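PDB 5NV9: Sodium/sialic acid symporter SiaT from Proteus mirabilis, which uses the sodium gradient across the inner membrane to drive uptake of the sialic acid N-acetylneuraminic acid, which the bacterium takes from its host as an energy source. Local coordinates for residues Phe95-Phe100 with Phe422-Phe427; Pro155-Ile159 with Ala392-Leu397; Leu295-Tyr299 with Ile315-Phe319. One frame throughout, in Å; residues are numbered along the deposited sequence.

How the contacts relate
Followed from the N terminus, the chain passes first through 95-100, then 155-159 and 295-299, before the partners return in reverse order as 315-319, 392-397 and 422-427. Contact 3 therefore closes the shortest loop, contact 2 encloses it, and contact 1 encloses both; none cross. Contact 1 joins helix 89-102 to helix 415-427 on the cytoplasmic side. Contact 2 pairs the start of helix 155-203 with the end of helix 370-398 near the periplasm, and contact 3 folds the short periplasmic helix 315-323 against helix 267-301. The centres of contacts 2 and 3 lie about 26 Å apart; that of contact 1 is about 40 and 44 Å from them, across the chain's centre.

Contact 1. Residues Phe95-Phe100 with Phe422-Phe427; sequences FYIPFF and FMLGIF
Y96 is the knob of this interface: its phenol ring enters a hollow on helix 415-427 made by F422, M423, I426 and F427. I426 forms one wall, with CG1 lying over a face of the ring, 4.2 Å from the Y96 centroid and 25° off the ring normal. F422 closes the hollow from another direction, its CB sitting at the ring edge close to the ring plane. At the ring's far end Y96 OH meets two walls, 3.4 Å from F427 CE2 and 3.7 Å from the CG of M423, a selenomethionine.

A smaller bump points the other way. I426 has CG1 beside its backbone N (chi1 -70°), and the chain bends again at chi2, which takes CD1 past F99 to 3.9 Å from F99 CD1. Its CG2 branch meets F95 CB while also covering the centre of a face of its neighbour F427. That phenylalanine turns its edge to F95 in a T-shaped pair with centroids 5.4 Å apart, CE1 standing over the rim of the F95 face. At the other end of the interface, F422 CE2 approaches the edge of the F100 ring, 3.8 Å from F100 CE1.

T252 and A253 of helix 236-253 pack on Y96 and F422 respectively. This is a single knob-in-hole contact between segments whose axes stand at 86°, and the knob belongs to an F95-Y96-F427 aromatic cluster on the cytoplasmic side of the LeuT fold.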
# COMPACT_ATOMS: atom_id res chain seq x y z
N PHE A 95 -20.71 -4.72 4.54
CA PHE A 95 -20.79 -4.24 5.93
C PHE A 95 -20.18 -2.88 6.15
O PHE A 95 -20.62 -2.20 7.08
CB PHE A 95 -20.20 -5.26 6.88
CG PHE A 95 -20.96 -6.55 6.89
CD1 PHE A 95 -22.27 -6.58 7.31
CD2 PHE A 95 -20.36 -7.74 6.49
CE1 PHE A 95 -23.00 -7.78 7.30
CE2 PHE A 95 -21.06 -8.93 6.52
CZ PHE A 95 -22.39 -8.95 6.91
N TYR A 96 -19.16 -2.49 5.35
CA TYR A 96 -18.37 -1.25 5.65
C TYR A 96 -18.78 -0.13 4.73
O TYR A 96 -19.16 0.93 5.17
CB TYR A 96 -16.86 -1.51 5.56
CG TYR A 96 -16.24 -2.36 6.68
CD1 TYR A 96 -16.40 -3.72 6.73
CD2 TYR A 96 -15.46 -1.76 7.67
CE1 TYR A 96 -15.84 -4.51 7.76
CE2 TYR A 96 -14.86 -2.51 8.69
CZ TYR A 96 -15.08 -3.88 8.75
OH TYR A 96 -14.47 -4.56 9.78
N ILE A 97 -18.73 -0.38 3.41
CA ILE A 97 -18.93 0.69 2.36
C ILE A 97 -20.23 1.53 2.48
O ILE A 97 -20.17 2.79 2.38
CB ILE A 97 -18.68 0.16 0.94
CG1 ILE A 97 -17.16 0.06 0.75
CG2 ILE A 97 -19.33 1.03 -0.12
CD1 ILE A 97 -16.72 -0.67 -0.52
N PRO A 98 -21.34 0.89 2.87
CA PRO A 98 -22.56 1.69 3.10
C PRO A 98 -22.43 2.77 4.16
O PRO A 98 -22.98 3.87 3.97
CB PRO A 98 -23.63 0.64 3.47
CG PRO A 98 -23.12 -0.64 2.88
CD PRO A 98 -21.61 -0.56 3.02
N PHE A 99 -21.69 2.51 5.25
CA PHE A 99 -21.47 3.56 6.26
C PHE A 99 -20.64 4.68 5.72
O PHE A 99 -20.98 5.86 5.88
CB PHE A 99 -20.85 3.00 7.54
CG PHE A 99 -21.82 2.20 8.36
CD1 PHE A 99 -22.03 0.87 8.10
CD2 PHE A 99 -22.55 2.80 9.38
CE1 PHE A 99 -22.95 0.17 8.82
CE2 PHE A 99 -23.46 2.08 10.11
CZ PHE A 99 -23.67 0.76 9.82
N PHE A 100 -19.56 4.30 5.03
CA PHE A 100 -18.62 5.26 4.49
C PHE A 100 -19.34 6.16 3.47
O PHE A 100 -19.12 7.38 3.45
CB PHE A 100 -17.41 4.55 3.80
CG PHE A 100 -16.42 3.88 4.76
CD1 PHE A 100 -15.96 4.52 5.90
CD2 PHE A 100 -15.90 2.62 4.49
CE1 PHE A 100 -15.02 3.89 6.77
CE2 PHE A 100 -14.98 2.00 5.34
CZ PHE A 100 -14.53 2.63 6.48
N PHE A 422 -12.55 -0.44 13.92
CA PHE A 422 -13.54 -0.60 12.89
C PHE A 422 -14.33 -1.89 13.02
O PHE A 422 -15.55 -1.91 12.81
CB PHE A 422 -12.95 -0.45 11.41
CG PHE A 422 -12.59 0.98 11.03
CD1 PHE A 422 -11.39 1.51 11.38
CD2 PHE A 422 -13.50 1.79 10.38
CE1 PHE A 422 -11.07 2.83 11.06
CE2 PHE A 422 -13.19 3.09 10.05
CZ PHE A 422 -11.98 3.61 10.39
N MSE A 423 -13.65 -2.99 13.31
CA MSE A 423 -14.33 -4.30 13.48
C MSE A 423 -15.29 -4.25 14.62
O MSE A 423 -16.44 -4.69 14.53
CB MSE A 423 -13.32 -5.41 13.76
CG MSE A 423 -12.37 -5.65 12.59
SE MSE A 423 -11.13 -7.14 12.94
CE MSE A 423 -12.57 -8.44 13.06
N LEU A 424 -14.85 -3.62 15.69
CA LEU A 424 -15.68 -3.46 16.93
C LEU A 424 -16.92 -2.60 16.68
O LEU A 424 -18.03 -3.00 16.98
CB LEU A 424 -14.82 -2.83 18.03
CG LEU A 424 -15.52 -2.61 19.38
CD1 LEU A 424 -15.72 -3.94 20.03
CD2 LEU A 424 -14.75 -1.68 20.28
N GLY A 425 -16.72 -1.44 16.05
CA GLY A 425 -17.86 -0.58 15.73
C GLY A 425 -18.84 -1.24 14.79
O GLY A 425 -20.06 -1.10 14.93
N ILE A 426 -18.31 -1.91 13.78
CA ILE A 426 -19.13 -2.45 12.71
C ILE A 426 -19.84 -3.70 13.19
O ILE A 426 -20.98 -3.89 12.88
CB ILE A 426 -18.32 -2.67 11.37
CG1 ILE A 426 -17.91 -1.34 10.70
CG2 ILE A 426 -19.08 -3.56 10.37
CD1 ILE A 426 -19.03 -0.46 10.16
N PHE A 427 -19.20 -4.54 13.97
CA PHE A 427 -19.80 -5.85 14.29
C PHE A 427 -20.33 -6.06 15.71
O PHE A 427 -21.00 -7.04 15.96
CB PHE A 427 -18.82 -6.95 13.93
CG PHE A 427 -18.54 -7.02 12.45
CD1 PHE A 427 -19.52 -7.47 11.59
CD2 PHE A 427 -17.33 -6.56 11.92
CE1 PHE A 427 -19.30 -7.53 10.21
CE2 PHE A 427 -17.09 -6.65 10.55
CZ PHE A 427 -18.07 -7.13 9.69

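Contact 2. Residues Pro155-Ile159 with Ala392-Leu397; sequences PVVLI and AIWLVL
The ring of P155 packs against V396, and this pyrrolidine is the one ring to take part, since no aromatic group enters the contact. Its CB lies 3.5 Å from V396 CG1 and its CG 4.0 Å from the same methyl, so a single branch of the valine meets the CB-CG edge of the ring, near its plane and not over a face. The second branch serves a different partner. With CG1 placed opposite the backbone N (chi1 172°), V396 CG2 is left beside that N and faces I159, 4.1 Å from I159 CD1.

I159 contributes the most buried surface of the contact. Its side chain is stretched out at chi2 (171°), which carries CD1 across to the other helix, 3.7 Å from I393 CG1 and 4.2 Å from the carbonyl O of A392. V156 closes the flank more loosely, its CG2 being 4.4 Å from both I393 CG1 and L397 CD1. The side-chain meetings are all apolar, and no hydrogen bond joins the two segments.

The helices run nearly antiparallel here, at 153°, where helix 155-203 starts and helix 370-398 approaches its end. Helix 118-151 packs alongside both: R148 touches P155, T140 touches A392, and Y141 reaches L395 and V396.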
# COMPACT_ATOMS: atom_id res chain seq x y z
N PRO A 155 22.12 9.19 -5.47
CA PRO A 155 20.90 8.89 -4.72
C PRO A 155 19.92 10.05 -4.61
O PRO A 155 18.73 9.86 -4.81
CB PRO A 155 21.42 8.54 -3.33
CG PRO A 155 22.72 7.92 -3.57
CD PRO A 155 23.30 8.62 -4.79
N VAL A 156 20.43 11.26 -4.35
CA VAL A 156 19.56 12.42 -4.17
C VAL A 156 18.84 12.89 -5.42
O VAL A 156 17.69 13.30 -5.35
CB VAL A 156 20.32 13.56 -3.49
CG1 VAL A 156 19.50 14.85 -3.50
CG2 VAL A 156 20.70 13.11 -2.07
N VAL A 157 19.49 12.80 -6.58
CA VAL A 157 18.84 13.09 -7.84
C VAL A 157 17.72 12.07 -8.10
O VAL A 157 16.60 12.40 -8.53
CB VAL A 157 19.86 13.05 -8.98
CG1 VAL A 157 19.15 13.21 -10.32
CG2 VAL A 157 20.94 14.12 -8.78
N LEU A 158 18.02 10.83 -7.79
CA LEU A 158 17.05 9.78 -7.90
C LEU A 158 15.83 10.07 -7.00
O LEU A 158 14.66 9.84 -7.38
CB LEU A 158 17.73 8.47 -7.57
CG LEU A 158 17.41 7.13 -8.22
CD1 LEU A 158 17.31 7.19 -9.75
CD2 LEU A 158 18.52 6.16 -7.86
N ILE A 159 16.08 10.60 -5.81
CA ILE A 159 15.00 10.97 -4.93
C ILE A 159 14.20 12.15 -5.48
O ILE A 159 12.98 12.21 -5.27
CB ILE A 159 15.53 11.27 -3.52
CG1 ILE A 159 16.03 9.97 -2.92
CG2 ILE A 159 14.47 11.88 -2.65
CD1 ILE A 159 16.79 10.10 -1.62
N ALA A 392 13.60 9.77 3.65
CA ALA A 392 14.19 8.94 2.62
C ALA A 392 15.63 9.32 2.35
O ALA A 392 16.45 8.44 2.19
CB ALA A 392 13.37 9.01 1.33
N ILE A 393 15.95 10.59 2.29
CA ILE A 393 17.35 10.96 2.19
C ILE A 393 18.20 10.42 3.37
O ILE A 393 19.33 9.96 3.15
CB ILE A 393 17.56 12.49 2.07
CG1 ILE A 393 17.21 12.97 0.65
CG2 ILE A 393 19.01 12.83 2.38
CD1 ILE A 393 16.80 14.43 0.59
N TRP A 394 17.66 10.49 4.59
CA TRP A 394 18.37 10.04 5.78
C TRP A 394 18.61 8.52 5.70
O TRP A 394 19.72 8.04 5.94
CB TRP A 394 17.60 10.54 7.02
CG TRP A 394 17.92 10.02 8.41
CD1 TRP A 394 19.04 9.36 8.83
CD2 TRP A 394 17.10 10.20 9.60
NE1 TRP A 394 18.96 9.09 10.19
CE2 TRP A 394 17.78 9.58 10.68
CE3 TRP A 394 15.85 10.81 9.85
CZ2 TRP A 394 17.26 9.54 11.97
CZ3 TRP A 394 15.33 10.78 11.15
CH2 TRP A 394 16.04 10.15 12.19
N LEU A 395 17.59 7.77 5.31
CA LEU A 395 17.72 6.31 5.19
C LEU A 395 18.78 5.89 4.19
O LEU A 395 19.49 4.91 4.39
CB LEU A 395 16.38 5.67 4.81
CG LEU A 395 15.33 5.59 5.91
CD1 LEU A 395 13.95 5.24 5.33
CD2 LEU A 395 15.74 4.59 6.99
N VAL A 396 18.89 6.66 3.11
CA VAL A 396 19.83 6.40 2.05
C VAL A 396 21.26 6.70 2.51
O VAL A 396 22.10 5.78 2.55
CB VAL A 396 19.45 7.17 0.75
CG1 VAL A 396 20.54 7.06 -0.28
CG2 VAL A 396 18.16 6.62 0.17
N LEU A 397 21.53 7.94 2.91
CA LEU A 397 22.90 8.39 3.16
C LEU A 397 23.54 7.85 4.45
O LEU A 397 24.76 7.78 4.54
CB LEU A 397 22.98 9.93 3.11
CG LEU A 397 22.64 10.53 1.74
CD1 LEU A 397 22.67 12.05 1.76
CD2 LEU A 397 23.56 9.99 0.64

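Contact 3. Residues Leu295-Tyr299 with Ile315-Phe319; sequences LFVYY and ILPLF
Y298 and F319 form the aromatic part of this contact, a T-shaped pair in which the edge of F319 points at a face of Y298. The planes stand at 89° with centroids 5.4 Å apart, and F319 CE2 lies over the centre of the tyrosine ring. Both side chains reach outward with CG opposite the backbone N (chi1 178° for Y298 and -176° for F319), which brings the two rings together from their separate helices. Y298 also turns its CD2 edge over a face of the adjacent Y299, and thus touches both F319 and Y299.

Aliphatic branches fill the remainder. L295 divides its two methyls: CD2 presses against the root of the F319 ring, 3.5 Å from F319 CG, while CD1 rests on the backbone of the facing helix, 3.7 Å from L316 CA. I315 CG2 touches both L295 and Y299, nearest to Y299 CE2 at 3.6 Å.

The Y299 hydroxyl makes van der Waals contacts across the interface. Its OH reaches F319 CA at 3.5 Å and F319 CB at 3.6 Å, near the plane of the F319 ring, with L318 CD2 close by; no hydrogen bond spans the segments.

Y72 of helix 61-73 packs on L295, Y299 and I315, and I200 of helix 155-203 on L295 and F319. The side chain of L316 is about 12 Å from the bound sialic acid. The short periplasmic helix 315-323, packed here on the periplasmic end of the preceding helix, probably corresponds, by its place between helices 267-301 and 328-361, to the extracellular loop 4 region of LeuT-fold transporters.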
# COMPACT_ATOMS: atom_id res chain seq x y z
N LEU A 295 13.83 -16.46 -12.32
CA LEU A 295 15.18 -15.96 -12.16
C LEU A 295 16.07 -16.96 -11.49
O LEU A 295 17.27 -16.98 -11.75
CB LEU A 295 15.22 -14.67 -11.35
CG LEU A 295 14.70 -13.41 -12.06
CD1 LEU A 295 14.58 -12.27 -11.14
CD2 LEU A 295 15.55 -13.01 -13.23
N PHE A 296 15.47 -17.71 -10.54
CA PHE A 296 16.14 -18.78 -9.84
C PHE A 296 16.63 -19.83 -10.84
O PHE A 296 17.80 -20.26 -10.78
CB PHE A 296 15.19 -19.39 -8.81
CG PHE A 296 15.61 -20.74 -8.37
CD1 PHE A 296 16.67 -20.88 -7.53
CD2 PHE A 296 14.94 -21.84 -8.80
CE1 PHE A 296 17.09 -22.12 -7.11
CE2 PHE A 296 15.36 -23.10 -8.41
CZ PHE A 296 16.44 -23.24 -7.57
N VAL A 297 15.73 -20.27 -11.73
CA VAL A 297 16.11 -21.21 -12.79
C VAL A 297 17.15 -20.61 -13.72
O VAL A 297 18.15 -21.25 -14.05
CB VAL A 297 14.92 -21.75 -13.54
CG1 VAL A 297 15.37 -22.72 -14.61
CG2 VAL A 297 13.98 -22.44 -12.58
N TYR A 298 16.98 -19.34 -14.10
CA TYR A 298 17.91 -18.74 -14.98
C TYR A 298 19.31 -18.66 -14.38
O TYR A 298 20.27 -18.97 -15.07
CB TYR A 298 17.45 -17.36 -15.45
CG TYR A 298 18.43 -16.63 -16.35
CD1 TYR A 298 18.53 -16.91 -17.72
CD2 TYR A 298 19.27 -15.66 -15.83
CE1 TYR A 298 19.45 -16.24 -18.53
CE2 TYR A 298 20.17 -15.00 -16.63
CZ TYR A 298 20.25 -15.26 -17.97
OH TYR A 298 21.18 -14.52 -18.70
N TYR A 299 19.46 -18.27 -13.11
CA TYR A 299 20.81 -18.16 -12.58
C TYR A 299 21.43 -19.48 -12.08
O TYR A 299 22.61 -19.52 -11.80
CB TYR A 299 20.89 -17.03 -11.52
CG TYR A 299 20.79 -15.67 -12.17
CD1 TYR A 299 21.88 -15.13 -12.87
CD2 TYR A 299 19.65 -14.92 -12.06
CE1 TYR A 299 21.80 -13.87 -13.49
CE2 TYR A 299 19.56 -13.66 -12.62
CZ TYR A 299 20.62 -13.12 -13.36
OH TYR A 299 20.48 -11.87 -13.97
N ILE A 315 18.65 -9.18 -7.52
CA ILE A 315 18.69 -10.10 -8.67
C ILE A 315 17.70 -9.68 -9.74
O ILE A 315 18.07 -9.66 -10.91
CB ILE A 315 18.53 -11.60 -8.28
CG1 ILE A 315 19.82 -12.11 -7.68
CG2 ILE A 315 18.29 -12.51 -9.48
CD1 ILE A 315 19.61 -13.38 -6.85
N LEU A 316 16.48 -9.32 -9.37
CA LEU A 316 15.58 -8.78 -10.37
C LEU A 316 16.15 -7.56 -11.12
O LEU A 316 16.21 -7.58 -12.36
CB LEU A 316 14.19 -8.53 -9.82
CG LEU A 316 13.22 -7.78 -10.76
CD1 LEU A 316 13.08 -8.44 -12.16
CD2 LEU A 316 11.86 -7.64 -10.09
N PRO A 317 16.54 -6.49 -10.40
CA PRO A 317 17.10 -5.35 -11.14
C PRO A 317 18.35 -5.67 -11.95
O PRO A 317 18.58 -5.04 -12.99
CB PRO A 317 17.46 -4.34 -10.05
CG PRO A 317 17.01 -4.90 -8.74
CD PRO A 317 16.23 -6.16 -9.00
N LEU A 318 19.17 -6.57 -11.42
CA LEU A 318 20.33 -7.07 -12.14
C LEU A 318 19.95 -7.66 -13.46
O LEU A 318 20.54 -7.28 -14.48
CB LEU A 318 21.07 -8.13 -11.33
CG LEU A 318 22.33 -8.60 -12.09
CD1 LEU A 318 23.35 -7.48 -12.08
CD2 LEU A 318 22.90 -9.88 -11.50
N PHE A 319 18.99 -8.59 -13.45
CA PHE A 319 18.46 -9.14 -14.70
C PHE A 319 17.91 -8.09 -15.67
O PHE A 319 18.19 -8.13 -16.87
CB PHE A 319 17.38 -10.18 -14.45
CG PHE A 319 16.87 -10.84 -15.70
CD1 PHE A 319 15.84 -10.27 -16.44
CD2 PHE A 319 17.40 -12.03 -16.15
CE1 PHE A 319 15.38 -10.88 -17.60
CE2 PHE A 319 16.93 -12.66 -17.31
CZ PHE A 319 15.92 -12.09 -18.03